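Local coordinates for protein PrgX (Enterococcus faecalis, PDB 2AWI) that serves as the receptor for the peptide sex pheromone cCF10 and, as a repressor that probably binds DNA, takes part in regulating conjugation, at residues A[29-34]-A[38-43]; A[45-50]-A[56-61]; A[105-110]-A[149-154]. The protein carries 1 engineered substitution. All blocks are in the same frame, centred on the assembly; numbering follows the deposited sequence.

Interaction 1. Residues A[29-34]-A[38-43]; sequences KSVYIK and DSRPIS
Lys34 and Ser39 bring the two segments closest together, their CA atoms 5.2 Å apart, where helix 29-36 ends and the chain turns into the loop leading to helix 44-54. The carbonyl oxygen of Lys34 is gripped twice by Ser39. Ser39 N donates to Lys34 O at 2.9 Å in a nearly straight bond (167°), and Ser39 OG reaches the same Lys34 O at 3.0 Å. Both donors come from one face of the carbonyl plane, the hydroxyl at a much sharper angle to the C=O bond. Ser39 OG can fold back this way because chi1 of 56° sets it between its own backbone N and carbonyl carbon. The turn is a Schellman motif, with Asp38 leaving the helix at positive phi. It closes the third helix of an XRE-type helix-turn-helix domain, the helix that in relatives of this fold usually recognises DNA. Beyond the turn, Arg40 runs back alongside that helix. Its CB lies 3.8 Å from Lys34 CB, while the aliphatic part of Lys34 continues extended past the contact. The Arg40 chain then bends at chi2 (-116°), laying the guanidinium against Val31, whose CG1 sits over one face, 3.5 Å from Arg40 NH2 and displaced toward the rim. Met27 also touches Arg40, and Glu46 forms a long, weak ion pair with its NH2.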
ATOM      1  N   LYS A  29     -53.987  35.095 -26.558  1.00 42.96           N
ATOM      2  CA  LYS A  29     -52.810  35.925 -26.741  1.00 43.54           C
ATOM      3  C   LYS A  29     -52.756  36.964 -25.629  1.00 44.67           C
ATOM      4  O   LYS A  29     -51.713  37.181 -25.013  1.00 46.14           O
ATOM      5  CB  LYS A  29     -52.878  36.628 -28.097  1.00 42.66           C
ATOM      6  CG  LYS A  29     -51.758  37.616 -28.344  1.00 45.49           C
ATOM      7  CD  LYS A  29     -51.928  38.329 -29.675  1.00 47.17           C
ATOM      8  CE  LYS A  29     -50.822  39.362 -29.888  1.00 55.58           C
ATOM      9  NZ  LYS A  29     -50.952  40.079 -31.195  1.00 62.30           N
ATOM     10  N   SER A  30     -53.892  37.603 -25.376  1.00 49.41           N
ATOM     11  CA  SER A  30     -53.984  38.633 -24.351  1.00 50.68           C
ATOM     12  C   SER A  30     -53.555  38.142 -22.971  1.00 50.56           C
ATOM     13  O   SER A  30     -52.723  38.775 -22.313  1.00 51.50           O
ATOM     14  CB  SER A  30     -55.415  39.175 -24.285  1.00 92.14           C
ATOM     15  OG  SER A  30     -56.353  38.122 -24.133  1.00 95.74           O
ATOM     16  N   VAL A  31     -54.120  37.018 -22.535  1.00 43.43           N
ATOM     17  CA  VAL A  31     -53.785  36.464 -21.227  1.00 41.15           C
ATOM     18  C   VAL A  31     -52.315  36.063 -21.122  1.00 41.28           C
ATOM     19  O   VAL A  31     -51.684  36.272 -20.089  1.00 39.64           O
ATOM     20  CB  VAL A  31     -54.653  35.235 -20.891  1.00 53.49           C
ATOM     21  CG1 VAL A  31     -54.176  34.605 -19.584  1.00 49.60           C
ATOM     22  CG2 VAL A  31     -56.114  35.647 -20.768  1.00 46.42           C
ATOM     23  N   TYR A  32     -51.765  35.492 -22.187  1.00 40.58           N
ATOM     24  CA  TYR A  32     -50.376  35.083 -22.148  1.00 39.54           C
ATOM     25  C   TYR A  32     -49.450  36.267 -21.931  1.00 42.10           C
ATOM     26  O   TYR A  32     -48.419  36.135 -21.272  1.00 43.41           O
ATOM     27  CB  TYR A  32     -49.973  34.351 -23.430  1.00 38.00           C
ATOM     28  CG  TYR A  32     -48.529  33.899 -23.390  1.00 38.14           C
ATOM     29  CD1 TYR A  32     -47.511  34.694 -23.907  1.00 36.66           C
ATOM     30  CD2 TYR A  32     -48.175  32.711 -22.748  1.00 32.81           C
ATOM     31  CE1 TYR A  32     -46.175  34.321 -23.779  1.00 35.66           C
ATOM     32  CE2 TYR A  32     -46.846  32.331 -22.609  1.00 35.77           C
ATOM     33  CZ  TYR A  32     -45.849  33.136 -23.123  1.00 32.82           C
ATOM     34  OH  TYR A  32     -44.532  32.754 -22.966  1.00 29.08           O
ATOM     35  N   ILE A  33     -49.812  37.420 -22.488  1.00 40.99           N
ATOM     36  CA  ILE A  33     -48.995  38.620 -22.332  1.00 39.45           C
ATOM     37  C   ILE A  33     -48.935  39.009 -20.862  1.00 38.74           C
ATOM     38  O   ILE A  33     -47.889  39.418 -20.361  1.00 39.61           O
ATOM     39  CB  ILE A  33     -49.561  39.805 -23.161  1.00 51.90           C
ATOM     40  CG1 ILE A  33     -49.355  39.524 -24.650  1.00 53.08           C
ATOM     41  CG2 ILE A  33     -48.873  41.117 -22.768  1.00 48.28           C
ATOM     42  CD1 ILE A  33     -49.822  40.634 -25.565  1.00 50.41           C
ATOM     43  N   LYS A  34     -50.061  38.879 -20.170  1.00 41.90           N
ATOM     44  CA  LYS A  34     -50.107  39.213 -18.754  1.00 41.89           C
ATOM     45  C   LYS A  34     -49.225  38.249 -17.967  1.00 40.84           C
ATOM     46  O   LYS A  34     -48.576  38.638 -16.992  1.00 43.13           O
ATOM     47  CB  LYS A  34     -51.549  39.164 -18.238  1.00 56.56           C
ATOM     48  CG  LYS A  34     -52.431  40.279 -18.783  1.00 56.86           C
ATOM     49  CD  LYS A  34     -53.837  40.238 -18.200  1.00 57.90           C
ATOM     50  CE  LYS A  34     -54.682  41.390 -18.732  1.00 58.48           C
ATOM     51  NZ  LYS A  34     -56.091  41.341 -18.254  1.00 64.81           N
ATOM     52  N   ASP A  38     -45.781  38.951 -15.601  1.00 58.46           N
ATOM     53  CA  ASP A  38     -45.856  38.545 -14.203  1.00 59.70           C
ATOM     54  C   ASP A  38     -47.015  39.240 -13.494  1.00 58.57           C
ATOM     55  O   ASP A  38     -46.919  39.588 -12.316  1.00 58.26           O
ATOM     56  CB  ASP A  38     -44.537  38.860 -13.479  1.00 57.30           C
ATOM     57  CG  ASP A  38     -43.385  37.979 -13.947  1.00 60.96           C
ATOM     58  OD1 ASP A  38     -42.412  38.515 -14.523  1.00 61.73           O
ATOM     59  OD2 ASP A  38     -43.455  36.750 -13.733  1.00 53.48           O
ATOM     60  N   SER A  39     -48.111  39.431 -14.220  1.00 47.88           N
ATOM     61  CA  SER A  39     -49.290  40.086 -13.672  1.00 46.60           C
ATOM     62  C   SER A  39     -50.516  39.185 -13.750  1.00 46.09           C
ATOM     63  O   SER A  39     -51.655  39.649 -13.713  1.00 44.45           O
ATOM     64  CB  SER A  39     -49.551  41.404 -14.408  1.00 59.20           C
ATOM     65  OG  SER A  39     -49.674  41.208 -15.805  1.00 60.98           O
ATOM     66  N   ARG A  40     -50.274  37.887 -13.863  1.00 58.25           N
ATOM     67  CA  ARG A  40     -51.358  36.918 -13.917  1.00 58.15           C
ATOM     68  C   ARG A  40     -50.806  35.577 -13.469  1.00 57.36           C
ATOM     69  O   ARG A  40     -49.891  35.035 -14.090  1.00 58.83           O
ATOM     70  CB  ARG A  40     -51.923  36.806 -15.337  1.00 41.23           C
ATOM     71  CG  ARG A  40     -53.200  35.966 -15.421  1.00 45.59           C
ATOM     72  CD  ARG A  40     -53.010  34.708 -16.259  1.00 52.21           C
ATOM     73  NE  ARG A  40     -54.098  33.750 -16.066  1.00 58.35           N
ATOM     74  CZ  ARG A  40     -54.130  32.529 -16.594  1.00 57.93           C
ATOM     75  NH1 ARG A  40     -55.159  31.725 -16.359  1.00 55.86           N
ATOM     76  NH2 ARG A  40     -53.135  32.106 -17.360  1.00 58.96           N
ATOM     77  N   PRO A  41     -51.345  35.028 -12.373  1.00 54.05           N
ATOM     78  CA  PRO A  41     -50.873  33.737 -11.872  1.00 51.98           C
ATOM     79  C   PRO A  41     -50.932  32.660 -12.952  1.00 51.16           C
ATOM     80  O   PRO A  41     -51.857  32.631 -13.766  1.00 51.63           O
ATOM     81  CB  PRO A  41     -51.830  33.446 -10.717  1.00 70.58           C
ATOM     82  CG  PRO A  41     -52.191  34.808 -10.224  1.00 70.49           C
ATOM     83  CD  PRO A  41     -52.415  35.563 -11.513  1.00 70.58           C
ATOM     84  N   ILE A  42     -49.939  31.781 -12.951  1.00 42.09           N
ATOM     85  CA  ILE A  42     -49.878  30.699 -13.915  1.00 40.32           C
ATOM     86  C   ILE A  42     -50.132  29.387 -13.172  1.00 40.83           C
ATOM     87  O   ILE A  42     -49.604  29.164 -12.084  1.00 40.32           O
ATOM     88  CB  ILE A  42     -48.498  30.682 -14.620  1.00 31.12           C
ATOM     89  CG1 ILE A  42     -48.398  29.486 -15.567  1.00 32.56           C
ATOM     90  CG2 ILE A  42     -47.380  30.658 -13.582  1.00 29.61           C
ATOM     91  CD1 ILE A  42     -47.121  29.472 -16.394  1.00 31.18           C
ATOM     92  N   SER A  43     -50.963  28.528 -13.747  1.00 32.12           N
ATOM     93  CA  SER A  43     -51.267  27.258 -13.112  1.00 32.97           C
ATOM     94  C   SER A  43     -50.116  26.279 -13.341  1.00 33.08           C
ATOM     95  O   SER A  43     -49.335  26.431 -14.282  1.00 33.63           O
ATOM     96  CB  SER A  43     -52.553  26.684 -13.691  1.00 29.07           C
ATOM     97  OG  SER A  43     -52.272  25.941 -14.859  1.00 31.53           O
TER

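Interaction 2. Residues A[45-50]-A[56-61]; sequences EELSKF and VNFFEI
Leu47 meets the Phe58 ring at its edge, near the CE1 corner. The closest approach, Leu47 CG to Phe58 CE1, is 3.3 Å, a tight fit for two carbons, and Leu47 CD2 follows at 3.5 Å from the same Phe58 CE1. Leu47 CB lies in the plane of the ring, so the leucine abuts the rim instead of lying across a face. Both side chains leave their helices with CG anti to the backbone N (chi1 177° for Leu47, -179° for Phe58), which sends each across the gap toward the other. The ring also reaches the backbone of helix 44-54: Phe58 CD1 is 3.8 Å from Ser48 CA, at the point where Ser48 and Phe58 bring the two main chains nearest, 6.1 Å between CA atoms. The other branch of Leu47 turns toward Ile61, one helical turn beyond Phe58. There Leu47 CD1 and Ile61 CG2 lie 4.1 Å apart, the two side chains running antiparallel past one another. Helices 44-54 and 58-67 thus pack across the short connection between them, within the helix-turn-helix region, and Ile4 and Ile11 of helix 4-14 extend this core through Leu47 and Ile61, respectively. Met67 of the second subunit packs on Phe58. Contact between the two segments is made mostly by carbon surfaces, without hydrogen bonds, which is consistent with shape fit and exclusion of water, not directional polar bonding, holding this pair of helix segments together.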
ATOM      1  N   GLU A  45     -50.216  23.193 -14.352  1.00 34.84           N
ATOM      2  CA  GLU A  45     -50.378  22.501 -15.622  1.00 37.91           C
ATOM      3  C   GLU A  45     -49.929  23.387 -16.783  1.00 35.40           C
ATOM      4  O   GLU A  45     -49.246  22.919 -17.695  1.00 37.70           O
ATOM      5  CB  GLU A  45     -51.837  22.075 -15.828  1.00 92.49           C
ATOM      6  CG  GLU A  45     -52.083  21.397 -17.172  1.00 98.33           C
ATOM      7  CD  GLU A  45     -53.490  20.844 -17.317  1.00 98.61           C
ATOM      8  OE1 GLU A  45     -53.849  19.913 -16.563  1.00 98.61           O
ATOM      9  OE2 GLU A  45     -54.238  21.337 -18.188  1.00 98.61           O
ATOM     10  N   GLU A  46     -50.314  24.663 -16.747  1.00 32.95           N
ATOM     11  CA  GLU A  46     -49.934  25.601 -17.802  1.00 31.25           C
ATOM     12  C   GLU A  46     -48.417  25.704 -17.903  1.00 30.66           C
ATOM     13  O   GLU A  46     -47.853  25.627 -18.994  1.00 28.76           O
ATOM     14  CB  GLU A  46     -50.527  26.986 -17.527  1.00 35.71           C
ATOM     15  CG  GLU A  46     -52.043  26.998 -17.479  1.00 32.03           C
ATOM     16  CD  GLU A  46     -52.613  28.324 -16.999  1.00 35.01           C
ATOM     17  OE1 GLU A  46     -51.999  28.960 -16.117  1.00 44.06           O
ATOM     18  OE2 GLU A  46     -53.688  28.723 -17.488  1.00 34.36           O
ATOM     19  N   LEU A  47     -47.757  25.870 -16.762  1.00 35.85           N
ATOM     20  CA  LEU A  47     -46.305  25.978 -16.751  1.00 35.28           C
ATOM     21  C   LEU A  47     -45.685  24.693 -17.291  1.00 35.94           C
ATOM     22  O   LEU A  47     -44.705  24.729 -18.037  1.00 39.25           O
ATOM     23  CB  LEU A  47     -45.798  26.262 -15.336  1.00 31.04           C
ATOM     24  CG  LEU A  47     -44.278  26.328 -15.145  1.00 35.30           C
ATOM     25  CD1 LEU A  47     -43.655  27.313 -16.132  1.00 25.81           C
ATOM     26  CD2 LEU A  47     -43.975  26.735 -13.709  1.00 38.95           C
ATOM     27  N   SER A  48     -46.260  23.554 -16.919  1.00 24.27           N
ATOM     28  CA  SER A  48     -45.752  22.272 -17.397  1.00 24.06           C
ATOM     29  C   SER A  48     -45.907  22.215 -18.926  1.00 24.59           C
ATOM     30  O   SER A  48     -45.041  21.699 -19.629  1.00 23.20           O
ATOM     31  CB  SER A  48     -46.514  21.121 -16.731  1.00 31.61           C
ATOM     32  OG  SER A  48     -46.023  19.861 -17.170  1.00 33.59           O
ATOM     33  N   LYS A  49     -47.007  22.759 -19.434  1.00 31.45           N
ATOM     34  CA  LYS A  49     -47.237  22.794 -20.874  1.00 32.59           C
ATOM     35  C   LYS A  49     -46.250  23.730 -21.571  1.00 32.63           C
ATOM     36  O   LYS A  49     -45.644  23.362 -22.579  1.00 33.05           O
ATOM     37  CB  LYS A  49     -48.670  23.234 -21.182  1.00 36.40           C
ATOM     38  CG  LYS A  49     -49.691  22.118 -21.058  1.00 36.80           C
ATOM     39  CD  LYS A  49     -51.102  22.624 -21.314  1.00 40.26           C
ATOM     40  CE  LYS A  49     -52.129  21.519 -21.089  1.00 45.24           C
ATOM     41  NZ  LYS A  49     -53.527  22.040 -21.112  1.00 43.04           N
ATOM     42  N   PHE A  50     -46.071  24.935 -21.042  1.00 25.14           N
ATOM     43  CA  PHE A  50     -45.130  25.864 -21.666  1.00 27.18           C
ATOM     44  C   PHE A  50     -43.740  25.254 -21.605  1.00 26.79           C
ATOM     45  O   PHE A  50     -42.951  25.372 -22.546  1.00 29.06           O
ATOM     46  CB  PHE A  50     -45.136  27.213 -20.943  1.00 28.58           C
ATOM     47  CG  PHE A  50     -46.457  27.931 -20.993  1.00 26.38           C
ATOM     48  CD1 PHE A  50     -47.248  27.893 -22.136  1.00 25.61           C
ATOM     49  CD2 PHE A  50     -46.879  28.698 -19.920  1.00 25.37           C
ATOM     50  CE1 PHE A  50     -48.434  28.611 -22.208  1.00 30.20           C
ATOM     51  CE2 PHE A  50     -48.067  29.421 -19.983  1.00 30.62           C
ATOM     52  CZ  PHE A  50     -48.846  29.378 -21.131  1.00 30.59           C
ATOM     53  N   VAL A  56     -37.359  23.001 -22.130  1.00 14.55           N
ATOM     54  CA  VAL A  56     -36.506  23.199 -20.965  1.00 14.51           C
ATOM     55  C   VAL A  56     -37.199  22.574 -19.766  1.00 17.22           C
ATOM     56  O   VAL A  56     -38.366  22.842 -19.508  1.00 21.01           O
ATOM     57  CB  VAL A  56     -36.266  24.710 -20.698  1.00 19.47           C
ATOM     58  CG1 VAL A  56     -35.407  24.903 -19.447  1.00 17.00           C
ATOM     59  CG2 VAL A  56     -35.609  25.339 -21.911  1.00 13.34           C
ATOM     60  N   ASN A  57     -36.469  21.742 -19.035  1.00 22.62           N
ATOM     61  CA  ASN A  57     -37.009  21.041 -17.873  1.00 23.53           C
ATOM     62  C   ASN A  57     -37.800  21.907 -16.885  1.00 24.95           C
ATOM     63  O   ASN A  57     -37.349  22.963 -16.438  1.00 26.96           O
ATOM     64  CB  ASN A  57     -35.870  20.291 -17.173  1.00 17.36           C
ATOM     65  CG  ASN A  57     -35.233  19.233 -18.079  1.00 21.02           C
ATOM     66  OD1 ASN A  57     -35.778  18.146 -18.265  1.00 30.39           O
ATOM     67  ND2 ASN A  57     -34.089  19.564 -18.662  1.00 21.89           N
ATOM     68  N   PHE A  58     -39.003  21.436 -16.575  1.00 28.33           N
ATOM     69  CA  PHE A  58     -39.934  22.088 -15.660  1.00 28.94           C
ATOM     70  C   PHE A  58     -39.299  22.537 -14.336  1.00 30.99           C
ATOM     71  O   PHE A  58     -39.497  23.674 -13.911  1.00 34.13           O
ATOM     72  CB  PHE A  58     -41.099  21.135 -15.398  1.00 23.82           C
ATOM     73  CG  PHE A  58     -42.155  21.688 -14.490  1.00 31.70           C
ATOM     74  CD1 PHE A  58     -42.928  22.772 -14.874  1.00 28.82           C
ATOM     75  CD2 PHE A  58     -42.414  21.088 -13.259  1.00 37.75           C
ATOM     76  CE1 PHE A  58     -43.949  23.252 -14.052  1.00 36.94           C
ATOM     77  CE2 PHE A  58     -43.434  21.562 -12.430  1.00 38.33           C
ATOM     78  CZ  PHE A  58     -44.201  22.644 -12.829  1.00 33.05           C
ATOM     79  N   PHE A  59     -38.539  21.661 -13.680  1.00 22.21           N
ATOM     80  CA  PHE A  59     -37.912  22.031 -12.412  1.00 20.91           C
ATOM     81  C   PHE A  59     -36.872  23.134 -12.588  1.00 21.84           C
ATOM     82  O   PHE A  59     -36.750  24.022 -11.744  1.00 23.51           O
ATOM     83  CB  PHE A  59     -37.248  20.814 -11.750  1.00 29.83           C
ATOM     84  CG  PHE A  59     -38.216  19.835 -11.124  1.00 31.65           C
ATOM     85  CD1 PHE A  59     -37.749  18.648 -10.571  1.00 39.60           C
ATOM     86  CD2 PHE A  59     -39.583  20.084 -11.094  1.00 37.14           C
ATOM     87  CE1 PHE A  59     -38.630  17.724 -10.000  1.00 39.11           C
ATOM     88  CE2 PHE A  59     -40.469  19.164 -10.526  1.00 35.01           C
ATOM     89  CZ  PHE A  59     -39.992  17.986  -9.982  1.00 32.42           C
ATOM     90  N   GLU A  60     -36.117  23.076 -13.681  1.00 21.96           N
ATOM     91  CA  GLU A  60     -35.095  24.081 -13.926  1.00 19.65           C
ATOM     92  C   GLU A  60     -35.739  25.453 -14.029  1.00 21.13           C
ATOM     93  O   GLU A  60     -35.198  26.440 -13.528  1.00 17.73           O
ATOM     94  CB  GLU A  60     -34.327  23.793 -15.218  1.00 18.73           C
ATOM     95  CG  GLU A  60     -33.086  24.653 -15.346  1.00 25.64           C
ATOM     96  CD  GLU A  60     -32.392  24.527 -16.690  1.00 29.60           C
ATOM     97  OE1 GLU A  60     -32.260  23.389 -17.176  1.00 26.54           O
ATOM     98  OE2 GLU A  60     -31.961  25.562 -17.249  1.00 35.15           O
ATOM     99  N   ILE A  61     -36.896  25.509 -14.678  1.00 22.88           N
ATOM    100  CA  ILE A  61     -37.599  26.772 -14.841  1.00 25.99           C
ATOM    101  C   ILE A  61     -38.034  27.282 -13.475  1.00 26.53           C
ATOM    102  O   ILE A  61     -37.798  28.445 -13.144  1.00 27.17           O
ATOM    103  CB  ILE A  61     -38.832  26.625 -15.781  1.00 21.94           C
ATOM    104  CG1 ILE A  61     -38.365  26.305 -17.204  1.00 18.08           C
ATOM    105  CG2 ILE A  61     -39.655  27.904 -15.764  1.00 22.34           C
ATOM    106  CD1 ILE A  61     -39.497  26.120 -18.226  1.00 20.53           C
TER

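Interaction 3. Residues A[105-110]-A[149-154]; sequences TSLQYF and FGIDCE. Engineered in segment 149-154: Cys153 (natural residue Tyr).
Leu107 reaches helix 150-159 from the first turn of helix 107-122, and its side chain can be followed outward atom by atom. CB of Leu107 comes first, packing on Ile151 where that residue branches, 3.8 Å from Ile151 CG1 and 3.9 Å from Ile151 CG2. With CG anti to the carbonyl carbon (chi1 -64°), the chain then carries its two methyls toward Asp152. Leu107 CD1 is wedged between Ile151 CG2 at 3.7 Å and Asp152 OD1 at 3.6 Å; CD2 touches the same carboxylate oxygen more loosely. The contact lies within the C-terminal TPR-family region of the receptor, an all-helical part of the chain, and joins the N-terminal turns of two helices, with 38 residues between the segments. Asp152 is held firmly beside the leucine: its OD2 takes Phe149 N at 2.6 Å through the anti lone pair, bonding to the residue just ahead of the helix, and also pairs with Arg145, while OD1 is hydrogen-bonded to Tyr142 OH. This buried carboxylate is therefore well supplied with polar partners and would probably stay ionised. Farther out along Ile151, the bent side chain of Gln108 lays its CD 3.8 Å from Ile151 CD1. The second subunit closes over the pair, Leu15 packing on Leu107 and Gly55 on both Gln108 and Ile151.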
ATOM      1  N   THR A 105     -46.058  25.205  14.683  1.00 34.21           N
ATOM      2  CA  THR A 105     -46.883  25.761  13.614  1.00 35.59           C
ATOM      3  C   THR A 105     -46.880  24.805  12.424  1.00 35.01           C
ATOM      4  O   THR A 105     -47.908  24.582  11.778  1.00 34.88           O
ATOM      5  CB  THR A 105     -46.332  27.125  13.146  1.00 53.95           C
ATOM      6  OG1 THR A 105     -46.264  28.020  14.263  1.00 57.56           O
ATOM      7  CG2 THR A 105     -47.229  27.727  12.069  1.00 57.23           C
ATOM      8  N   SER A 106     -45.707  24.246  12.141  1.00 34.77           N
ATOM      9  CA  SER A 106     -45.540  23.312  11.039  1.00 32.02           C
ATOM     10  C   SER A 106     -44.258  22.522  11.249  1.00 31.79           C
ATOM     11  O   SER A 106     -43.408  22.900  12.060  1.00 33.57           O
ATOM     12  CB  SER A 106     -45.459  24.065   9.705  1.00 40.00           C
ATOM     13  OG  SER A 106     -44.248  24.797   9.594  1.00 44.24           O
ATOM     14  N   LEU A 107     -44.126  21.424  10.510  1.00 29.32           N
ATOM     15  CA  LEU A 107     -42.947  20.586  10.603  1.00 26.08           C
ATOM     16  C   LEU A 107     -41.705  21.402  10.260  1.00 26.40           C
ATOM     17  O   LEU A 107     -40.634  21.165  10.809  1.00 24.34           O
ATOM     18  CB  LEU A 107     -43.081  19.391   9.666  1.00 24.93           C
ATOM     19  CG  LEU A 107     -44.232  18.447  10.020  1.00 31.66           C
ATOM     20  CD1 LEU A 107     -44.359  17.373   8.956  1.00 30.98           C
ATOM     21  CD2 LEU A 107     -43.994  17.826  11.393  1.00 28.34           C
ATOM     22  N   GLN A 108     -41.845  22.368   9.359  1.00 35.50           N
ATOM     23  CA  GLN A 108     -40.708  23.202   8.986  1.00 35.63           C
ATOM     24  C   GLN A 108     -40.250  23.993  10.206  1.00 36.41           C
ATOM     25  O   GLN A 108     -39.092  23.914  10.603  1.00 37.58           O
ATOM     26  CB  GLN A 108     -41.088  24.149   7.844  1.00 30.83           C
ATOM     27  CG  GLN A 108     -41.274  23.442   6.512  1.00 33.14           C
ATOM     28  CD  GLN A 108     -39.960  22.933   5.936  1.00 42.67           C
ATOM     29  OE1 GLN A 108     -39.940  22.002   5.129  1.00 46.21           O
ATOM     30  NE2 GLN A 108     -38.855  23.553   6.340  1.00 45.38           N
ATOM     31  N   TYR A 109     -41.164  24.749  10.809  1.00 42.23           N
ATOM     32  CA  TYR A 109     -40.825  25.530  11.997  1.00 40.98           C
ATOM     33  C   TYR A 109     -40.258  24.654  13.106  1.00 38.67           C
ATOM     34  O   TYR A 109     -39.385  25.086  13.861  1.00 37.20           O
ATOM     35  CB  TYR A 109     -42.048  26.297  12.510  1.00 44.15           C
ATOM     36  CG  TYR A 109     -42.251  27.620  11.807  1.00 45.16           C
ATOM     37  CD1 TYR A 109     -41.336  28.660  11.967  1.00 47.92           C
ATOM     38  CD2 TYR A 109     -43.329  27.817  10.945  1.00 39.06           C
ATOM     39  CE1 TYR A 109     -41.485  29.864  11.280  1.00 53.30           C
ATOM     40  CE2 TYR A 109     -43.489  29.017  10.254  1.00 46.18           C
ATOM     41  CZ  TYR A 109     -42.562  30.033  10.424  1.00 49.32           C
ATOM     42  OH  TYR A 109     -42.703  31.208   9.725  1.00 52.77           O
ATOM     43  N   PHE A 110     -40.739  23.422  13.219  1.00 32.33           N
ATOM     44  CA  PHE A 110     -40.190  22.562  14.253  1.00 31.56           C
ATOM     45  C   PHE A 110     -38.729  22.320  13.916  1.00 31.78           C
ATOM     46  O   PHE A 110     -37.859  22.415  14.779  1.00 32.68           O
ATOM     47  CB  PHE A 110     -40.924  21.224  14.330  1.00 33.74           C
ATOM     48  CG  PHE A 110     -40.528  20.399  15.521  1.00 35.63           C
ATOM     49  CD1 PHE A 110     -40.686  20.907  16.808  1.00 32.31           C
ATOM     50  CD2 PHE A 110     -39.972  19.135  15.360  1.00 31.37           C
ATOM     51  CE1 PHE A 110     -40.293  20.168  17.920  1.00 30.68           C
ATOM     52  CE2 PHE A 110     -39.574  18.385  16.467  1.00 36.33           C
ATOM     53  CZ  PHE A 110     -39.736  18.903  17.749  1.00 32.15           C
ATOM     54  N   PHE A 149     -42.795  12.324   5.477  1.00 34.95           N
ATOM     55  CA  PHE A 149     -42.275  13.087   4.352  1.00 36.13           C
ATOM     56  C   PHE A 149     -40.820  13.495   4.570  1.00 34.22           C
ATOM     57  O   PHE A 149     -40.259  13.273   5.641  1.00 35.45           O
ATOM     58  CB  PHE A 149     -43.149  14.328   4.122  1.00 33.84           C
ATOM     59  CG  PHE A 149     -44.631  14.046   4.191  1.00 37.39           C
ATOM     60  CD1 PHE A 149     -45.304  14.077   5.412  1.00 37.12           C
ATOM     61  CD2 PHE A 149     -45.345  13.703   3.040  1.00 37.60           C
ATOM     62  CE1 PHE A 149     -46.664  13.770   5.490  1.00 29.88           C
ATOM     63  CE2 PHE A 149     -46.713  13.390   3.102  1.00 34.40           C
ATOM     64  CZ  PHE A 149     -47.372  13.423   4.329  1.00 30.28           C
ATOM     65  N   GLY A 150     -40.220  14.088   3.542  1.00 31.16           N
ATOM     66  CA  GLY A 150     -38.841  14.524   3.630  1.00 25.48           C
ATOM     67  C   GLY A 150     -38.548  15.298   4.901  1.00 28.88           C
ATOM     68  O   GLY A 150     -37.600  14.989   5.626  1.00 29.68           O
ATOM     69  N   ILE A 151     -39.371  16.296   5.192  1.00 17.04           N
ATOM     70  CA  ILE A 151     -39.157  17.117   6.377  1.00 18.72           C
ATOM     71  C   ILE A 151     -39.168  16.292   7.677  1.00 21.89           C
ATOM     72  O   ILE A 151     -38.561  16.691   8.681  1.00 22.73           O
ATOM     73  CB  ILE A 151     -40.204  18.248   6.447  1.00 29.53           C
ATOM     74  CG1 ILE A 151     -39.916  19.164   7.634  1.00 30.77           C
ATOM     75  CG2 ILE A 151     -41.593  17.651   6.546  1.00 21.69           C
ATOM     76  CD1 ILE A 151     -38.549  19.816   7.599  1.00 32.18           C
ATOM     77  N   ASP A 152     -39.853  15.149   7.663  1.00 28.33           N
ATOM     78  CA  ASP A 152     -39.883  14.285   8.841  1.00 31.13           C
ATOM     79  C   ASP A 152     -38.496  13.676   9.037  1.00 32.66           C
ATOM     80  O   ASP A 152     -37.997  13.580  10.159  1.00 35.76           O
ATOM     81  CB  ASP A 152     -40.924  13.172   8.684  1.00 31.09           C
ATOM     82  CG  ASP A 152     -42.343  13.690   8.768  1.00 31.20           C
ATOM     83  OD1 ASP A 152     -42.669  14.356   9.774  1.00 32.69           O
ATOM     84  OD2 ASP A 152     -43.132  13.433   7.831  1.00 24.65           O
ATOM     85  N   CYS A 153     -37.869  13.264   7.942  1.00 32.72           N
ATOM     86  CA  CYS A 153     -36.531  12.701   8.029  1.00 31.52           C
ATOM     87  C   CYS A 153     -35.509  13.794   8.346  1.00 30.41           C
ATOM     88  O   CYS A 153     -34.446  13.517   8.887  1.00 30.33           O
ATOM     89  CB  CYS A 153     -36.176  11.970   6.735  1.00 34.86           C
ATOM     90  SG  CYS A 153     -37.031  10.370   6.593  1.00 35.95           S
ATOM     91  N   GLU A 154     -35.839  15.041   8.030  1.00 36.82           N
ATOM     92  CA  GLU A 154     -34.934  16.143   8.334  1.00 37.59           C
ATOM     93  C   GLU A 154     -35.025  16.353   9.845  1.00 36.74           C
ATOM     94  O   GLU A 154     -34.011  16.489  10.530  1.00 39.56           O
ATOM     95  CB  GLU A 154     -35.358  17.418   7.594  1.00 34.82           C
ATOM     96  CG  GLU A 154     -34.358  18.560   7.703  1.00 40.81           C
ATOM     97  CD  GLU A 154     -34.831  19.827   7.003  1.00 43.94           C
ATOM     98  OE1 GLU A 154     -35.197  19.754   5.802  1.00 43.39           O
ATOM     99  OE2 GLU A 154     -34.835  20.900   7.651  1.00 53.82           O
TER

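Interactions 1 and 2 follow one another within the helix-turn-helix region, their centres 15 Å apart, and their segments meet in a common hydrophobic interior, through Ile42 and Tyr32 of the first and Phe50 of the second: Ile42 CD1 lies 3.6 Å from Phe50 CD2, and the rings of Tyr32 and Phe50 meet edge-to-face. Interaction 3 belongs to the TPR-family region, its centre 34 Å from interaction 1 and 27 Å from interaction 2, with no direct touch within the chain. The second subunit bridges that separation. Glu60, from segment 56-61, accepts a hydrogen bond from Gly150 N of the second subunit, and the reciprocal bond joins Gly150 to Glu60 of that subunit, coupling the helix-turn-helix region of each chain to its partner's TPR-family region.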